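Local atomic coordinates of dihydropyrimidinase (PDB entry 3SFW), a protein that probably catalyses the reversible, zinc-dependent hydrolytic ring opening of dihydropyrimidines, as expected of a cyclic-amide hydrolase of the amidohydrolase family. Residues G85-V90 against D390-L395; V117-F122 against P380-I385. One frame throughout, in Å; residues are numbered along the deposited sequence.

Contact 1 of 2, residues G85-V90 against D390-L395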
loop_
_atom_site.group_PDB
_atom_site.type_symbol
_atom_site.label_atom_id
_atom_site.label_comp_id
_atom_site.label_asym_id
_atom_site.label_seq_id
_atom_site.Cartn_x
_atom_site.Cartn_y
_atom_site.Cartn_z
ATOM N N GLY A 85 -6.974 25.546 29.344
ATOM C CA GLY A 85 -8.318 25.108 28.840
ATOM C C GLY A 85 -8.553 23.618 28.934
ATOM O O GLY A 85 -9.473 23.088 28.293
ATOM N N THR A 86 -7.787 22.944 29.804
ATOM C CA THR A 86 -7.925 21.486 29.989
ATOM C C THR A 86 -8.494 21.246 31.393
ATOM O O THR A 86 -7.955 21.739 32.386
ATOM C CB THR A 86 -6.556 20.782 29.781
ATOM O OG1 THR A 86 -6.233 20.810 28.386
ATOM C CG2 THR A 86 -6.584 19.316 30.264
ATOM N N THR A 87 -9.603 20.515 31.467
ATOM C CA THR A 87 -10.306 20.286 32.712
ATOM C C THR A 87 -10.166 18.858 33.317
ATOM O O THR A 87 -10.629 18.615 34.460
ATOM C CB THR A 87 -11.809 20.672 32.599
ATOM O OG1 THR A 87 -12.370 19.993 31.474
ATOM C CG2 THR A 87 -11.975 22.175 32.391
ATOM N N SER A 88 -9.637 17.893 32.537
ATOM C CA SER A 88 -9.369 16.550 33.061
ATOM C C SER A 88 -8.065 16.081 32.470
ATOM O O SER A 88 -7.732 16.434 31.314
ATOM C CB SER A 88 -10.488 15.585 32.601
ATOM O OG SER A 88 -11.609 15.811 33.402
ATOM N N ILE A 89 -7.315 15.285 33.233
ATOM C CA ILE A 89 -6.120 14.655 32.726
ATOM C C ILE A 89 -6.150 13.169 33.009
ATOM O O ILE A 89 -6.890 12.705 33.907
ATOM C CB ILE A 89 -4.802 15.222 33.410
ATOM C CG1 ILE A 89 -4.827 14.979 34.937
ATOM C CG2 ILE A 89 -4.635 16.729 33.118
ATOM C CD1 ILE A 89 -3.483 15.284 35.583
ATOM N N VAL A 90 -5.343 12.417 32.260
ATOM C CA VAL A 90 -5.173 11.014 32.583
ATOM C C VAL A 90 -3.686 10.777 32.596
ATOM O O VAL A 90 -2.987 10.971 31.556
ATOM C CB VAL A 90 -5.886 10.059 31.579
ATOM C CG1 VAL A 90 -5.959 8.638 32.209
ATOM C CG2 VAL A 90 -7.348 10.582 31.277
ATOM N N ASP A 390 -20.957 16.534 33.409
ATOM C CA ASP A 390 -20.291 17.450 34.371
ATOM C C ASP A 390 -20.108 18.792 33.662
ATOM O O ASP A 390 -19.774 18.850 32.470
ATOM C CB ASP A 390 -18.916 16.897 34.754
ATOM C CG ASP A 390 -18.979 15.778 35.768
ATOM O OD1 ASP A 390 -20.104 15.348 36.159
ATOM O OD2 ASP A 390 -17.887 15.248 36.124
ATOM N N ALA A 391 -20.286 19.881 34.411
ATOM C CA ALA A 391 -20.190 21.197 33.858
ATOM C C ALA A 391 -18.701 21.561 33.801
ATOM O O ALA A 391 -18.220 22.351 34.610
ATOM C CB ALA A 391 -20.964 22.176 34.777
ATOM N N ASP A 392 -18.004 20.985 32.827
ATOM C CA ASP A 392 -16.562 21.185 32.648
ATOM C C ASP A 392 -16.456 21.941 31.326
ATOM O O ASP A 392 -16.672 21.367 30.222
ATOM C CB ASP A 392 -15.837 19.830 32.500
ATOM C CG ASP A 392 -15.672 19.072 33.815
ATOM O OD1 ASP A 392 -16.427 19.326 34.799
ATOM O OD2 ASP A 392 -14.853 18.125 33.796
ATOM N N ILE A 393 -16.356 23.261 31.429
ATOM C CA ILE A 393 -16.605 24.127 30.311
ATOM C C ILE A 393 -15.523 25.208 30.256
ATOM O O ILE A 393 -15.119 25.751 31.287
ATOM C CB ILE A 393 -18.005 24.796 30.471
ATOM C CG1 ILE A 393 -19.075 23.709 30.420
ATOM C CG2 ILE A 393 -18.246 25.907 29.331
ATOM C CD1 ILE A 393 -20.472 24.214 30.779
ATOM N N VAL A 394 -15.101 25.543 29.040
ATOM C CA VAL A 394 -14.125 26.613 28.821
ATOM C C VAL A 394 -14.797 27.752 28.082
ATOM O O VAL A 394 -15.460 27.529 27.055
ATOM C CB VAL A 394 -12.934 26.093 27.995
ATOM C CG1 VAL A 394 -11.964 27.231 27.690
ATOM C CG2 VAL A 394 -12.225 24.980 28.771
ATOM N N LEU A 395 -14.627 28.985 28.587
ATOM C CA LEU A 395 -15.017 30.149 27.835
ATOM C C LEU A 395 -13.787 30.628 27.075
ATOM O O LEU A 395 -12.772 30.976 27.699
ATOM C CB LEU A 395 -15.504 31.261 28.792
ATOM C CG LEU A 395 -16.739 30.954 29.654
ATOM C CD1 LEU A 395 -17.370 32.257 30.171
ATOM C CD2 LEU A 395 -17.714 30.113 28.994
HETATM O O HOH W 1 -13.248 17.455 31.788
HETATM O O HOH W 2 -12.904 18.569 35.804
#

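Contact 2 of 2, residues V117-F122 against P380-I385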
loop_
_atom_site.group_PDB
_atom_site.type_symbol
_atom_site.label_atom_id
_atom_site.label_comp_id
_atom_site.label_asym_id
_atom_site.label_seq_id
_atom_site.Cartn_x
_atom_site.Cartn_y
_atom_site.Cartn_z
ATOM N N VAL A 117 -6.323 20.335 41.035
ATOM C CA VAL A 117 -7.337 21.395 41.024
ATOM C C VAL A 117 -8.409 21.085 39.997
ATOM O O VAL A 117 -9.464 21.712 40.007
ATOM C CB VAL A 117 -6.739 22.785 40.757
ATOM C CG1 VAL A 117 -5.562 23.049 41.745
ATOM C CG2 VAL A 117 -6.241 22.925 39.307
ATOM N N ILE A 118 -8.148 20.073 39.167
ATOM C CA ILE A 118 -9.170 19.561 38.248
ATOM C C ILE A 118 -9.095 18.050 38.236
ATOM O O ILE A 118 -8.273 17.434 38.939
ATOM C CB ILE A 118 -8.996 20.108 36.801
ATOM C CG1 ILE A 118 -7.536 20.103 36.399
ATOM C CG2 ILE A 118 -9.437 21.560 36.707
ATOM C CD1 ILE A 118 -7.132 19.128 35.471
ATOM N N ASP A 119 -10.029 17.409 37.517
ATOM C CA ASP A 119 -10.234 15.986 37.677
ATOM C C ASP A 119 -9.164 15.164 36.960
ATOM O O ASP A 119 -8.536 15.652 36.012
ATOM C CB ASP A 119 -11.613 15.583 37.178
ATOM C CG ASP A 119 -12.709 16.061 38.108
ATOM O OD1 ASP A 119 -12.354 16.743 39.113
ATOM O OD2 ASP A 119 -13.902 15.781 37.866
ATOM N N TYR A 120 -8.953 13.926 37.417
ATOM C CA TYR A 120 -7.827 13.122 36.902
ATOM C C TYR A 120 -8.189 11.653 36.902
ATOM O O TYR A 120 -8.814 11.146 37.865
ATOM C CB TYR A 120 -6.537 13.345 37.727
ATOM C CG TYR A 120 -6.716 13.106 39.225
ATOM C CD1 TYR A 120 -7.255 14.113 40.059
ATOM C CD2 TYR A 120 -6.328 11.870 39.806
ATOM C CE1 TYR A 120 -7.525 13.854 41.435
ATOM C CE2 TYR A 120 -6.570 11.616 41.158
ATOM C CZ TYR A 120 -7.122 12.617 41.973
ATOM O OH TYR A 120 -7.353 12.332 43.314
ATOM N N GLY A 121 -7.663 10.934 35.915
ATOM C CA GLY A 121 -7.674 9.504 35.986
ATOM C C GLY A 121 -6.253 9.030 35.899
ATOM O O GLY A 121 -5.309 9.859 35.747
ATOM N N PHE A 122 -6.070 7.711 36.011
ATOM C CA PHE A 122 -4.767 7.111 35.789
ATOM C C PHE A 122 -4.823 6.054 34.691
ATOM O O PHE A 122 -5.745 5.233 34.656
ATOM C CB PHE A 122 -4.243 6.422 37.077
ATOM C CG PHE A 122 -4.043 7.367 38.240
ATOM C CD1 PHE A 122 -3.457 8.641 38.061
ATOM C CD2 PHE A 122 -4.440 6.979 39.518
ATOM C CE1 PHE A 122 -3.367 9.520 39.083
ATOM C CE2 PHE A 122 -4.346 7.890 40.589
ATOM C CZ PHE A 122 -3.781 9.129 40.385
ATOM N N PRO A 380 -20.368 9.751 28.970
ATOM C CA PRO A 380 -20.524 11.166 28.682
ATOM C C PRO A 380 -20.374 12.031 29.927
ATOM O O PRO A 380 -20.679 13.206 29.853
ATOM C CB PRO A 380 -22.005 11.273 28.218
ATOM C CG PRO A 380 -22.706 10.201 29.014
ATOM C CD PRO A 380 -21.672 9.074 29.184
ATOM N N GLN A 381 -19.896 11.481 31.043
ATOM C CA GLN A 381 -19.650 12.337 32.237
ATOM C C GLN A 381 -18.757 13.540 31.841
ATOM O O GLN A 381 -19.021 14.707 32.228
ATOM C CB GLN A 381 -18.938 11.548 33.375
ATOM C CG GLN A 381 -18.578 12.470 34.564
ATOM C CD GLN A 381 -17.694 11.831 35.670
ATOM O OE1 GLN A 381 -17.268 12.518 36.597
ATOM N NE2 GLN A 381 -17.399 10.551 35.552
ATOM N N LYS A 382 -17.712 13.231 31.083
ATOM C CA LYS A 382 -16.753 14.238 30.577
ATOM C C LYS A 382 -16.792 14.279 29.044
ATOM O O LYS A 382 -17.265 13.316 28.387
ATOM C CB LYS A 382 -15.331 13.850 30.961
ATOM C CG LYS A 382 -15.038 13.606 32.475
ATOM C CD LYS A 382 -15.468 14.806 33.286
ATOM C CE LYS A 382 -14.768 14.741 34.688
ATOM N NZ LYS A 382 -15.259 15.904 35.491
ATOM N N GLY A 383 -16.344 15.394 28.481
ATOM C CA GLY A 383 -15.943 15.413 27.071
ATOM C C GLY A 383 -16.996 16.070 26.204
ATOM O O GLY A 383 -16.903 16.046 25.000
ATOM N N THR A 384 -18.053 16.576 26.819
ATOM C CA THR A 384 -19.062 17.278 26.003
ATOM C C THR A 384 -19.778 18.395 26.771
ATOM O O THR A 384 -19.526 18.628 27.983
ATOM C CB THR A 384 -20.089 16.287 25.443
ATOM O OG1 THR A 384 -20.870 16.918 24.391
ATOM C CG2 THR A 384 -20.964 15.729 26.597
ATOM N N ILE A 385 -20.646 19.104 26.060
ATOM C CA ILE A 385 -21.576 20.002 26.709
ATOM C C ILE A 385 -23.002 19.554 26.419
ATOM O O ILE A 385 -23.458 19.702 25.316
ATOM C CB ILE A 385 -21.360 21.452 26.258
ATOM C CG1 ILE A 385 -19.968 21.947 26.717
ATOM C CG2 ILE A 385 -22.468 22.377 26.900
ATOM C CD1 ILE A 385 -19.644 23.351 26.244
#

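Contact 1 of 2, residues G85-V90 against D390-L395
The carboxylate of Asp392 crosses Thr87 obliquely; Thr87 OG1 lies to one side of the carboxylate plane, low above it rather than over the face. Water 2 sits well above the plane, on the side where Thr87 lies, and donates to OD2; water 1 reaches OD2 without such a tilt. Lys382 NZ is a further partner of OD2, tilted modestly to the other side of the plane, and the other oxygen, OD1, takes the backbone N of Arg433. Direct contact is with the stem of the side chain: Asp392 CB lies 3.6 Å from Thr87 OG1. That hydroxyl sits between the backbone N and the carbonyl carbon (chi1 53°), which places it within reach of water 1. Water 1 ties three side chains together, at 2.7 Å from Thr87 OG1, 2.8 Å from Ser88 OG and 2.7 Å from Asp392 OD2, to which it donates. Water 2 links the same OD2 to the carbonyl of Thr87, with 2.6 Å to Thr87 O. The polar half of this buried contact is thus bridged by solvent.

Further along, the methyl Val394 CG2 packs in van der Waals contact against the Gly85 backbone, 3.4 Å from Gly85 O. Gly85, at positive phi, closes helix 74-83 with a Schellman motif and leads into strand 86-93. The segments run nearly antiparallel, 164° apart, yet each strand pairs with strand 49-59 instead. This is the seam of the amidohydrolase fold, where an early strand of the TIM barrel meets a strand of the accompanying beta-sandwich domain.

Contact 2 of 2, residues V117-F122 against P380-I385
Asp119 and Lys382 meet almost at right angles, the long lysine chain arriving across the short aspartate rather than alongside it. Their salt bridge is a short one, 2.7 Å from Lys382 NZ to Asp119 OD2. The ammonium uses the anti side of that oxygen and lies 33° out of the carboxylate plane. A bend at chi2 (-54°) followed by two extended torsions carries the amine from the loop to the strand, and Lys382 CE passes 3.5 Å from Asp119 OD2 on the way. The other oxygen, Asp119 OD1, is held by Arg433 NH2 and by the backbone N of Arg451, which should keep the carboxylate from turning. Asp119 opens strand 119-124, a strand of the TIM barrel, at the end where parallel barrel strands begin, remote from the C-terminal ends that carry the active site in this fold. Lys382 belongs to the loop that leads from helix 361-376 to strand 393-403. With Asp390 and Asp392 as its other salt-bridge partners, three carboxylates surround one buried cation and probably stabilise its charge. A methionine in its place would probably leave Asp119 and those two aspartates as buried negative charges without their shared mate. Two residues further on, the loop reaches a subunit interface, where Thr384 OG1 is hydrogen-bonded to Asp15 of a second subunit.

How the contacts relate
The centres of the two contacts lie about 6 Å apart, on the same side of the chain's centre. Along the sequence the order is 85-90, 117-122, 380-385, 390-395, so contact 2 falls within the span that contact 1 brackets. Strands 86-93 and 119-124 are parallel neighbours in one sheet, probably hydrogen-bonded between Ile89 O and Gly121 N, 2.8 Å apart. The two later segments belong to one passage of loop and strand, and Ser88 OG of contact 1 packs against Lys382 CE of contact 2 at 3.6 Å. Together the contacts fasten two consecutive barrel strands to the chain as it leaves the barrel and returns to the sandwich domain.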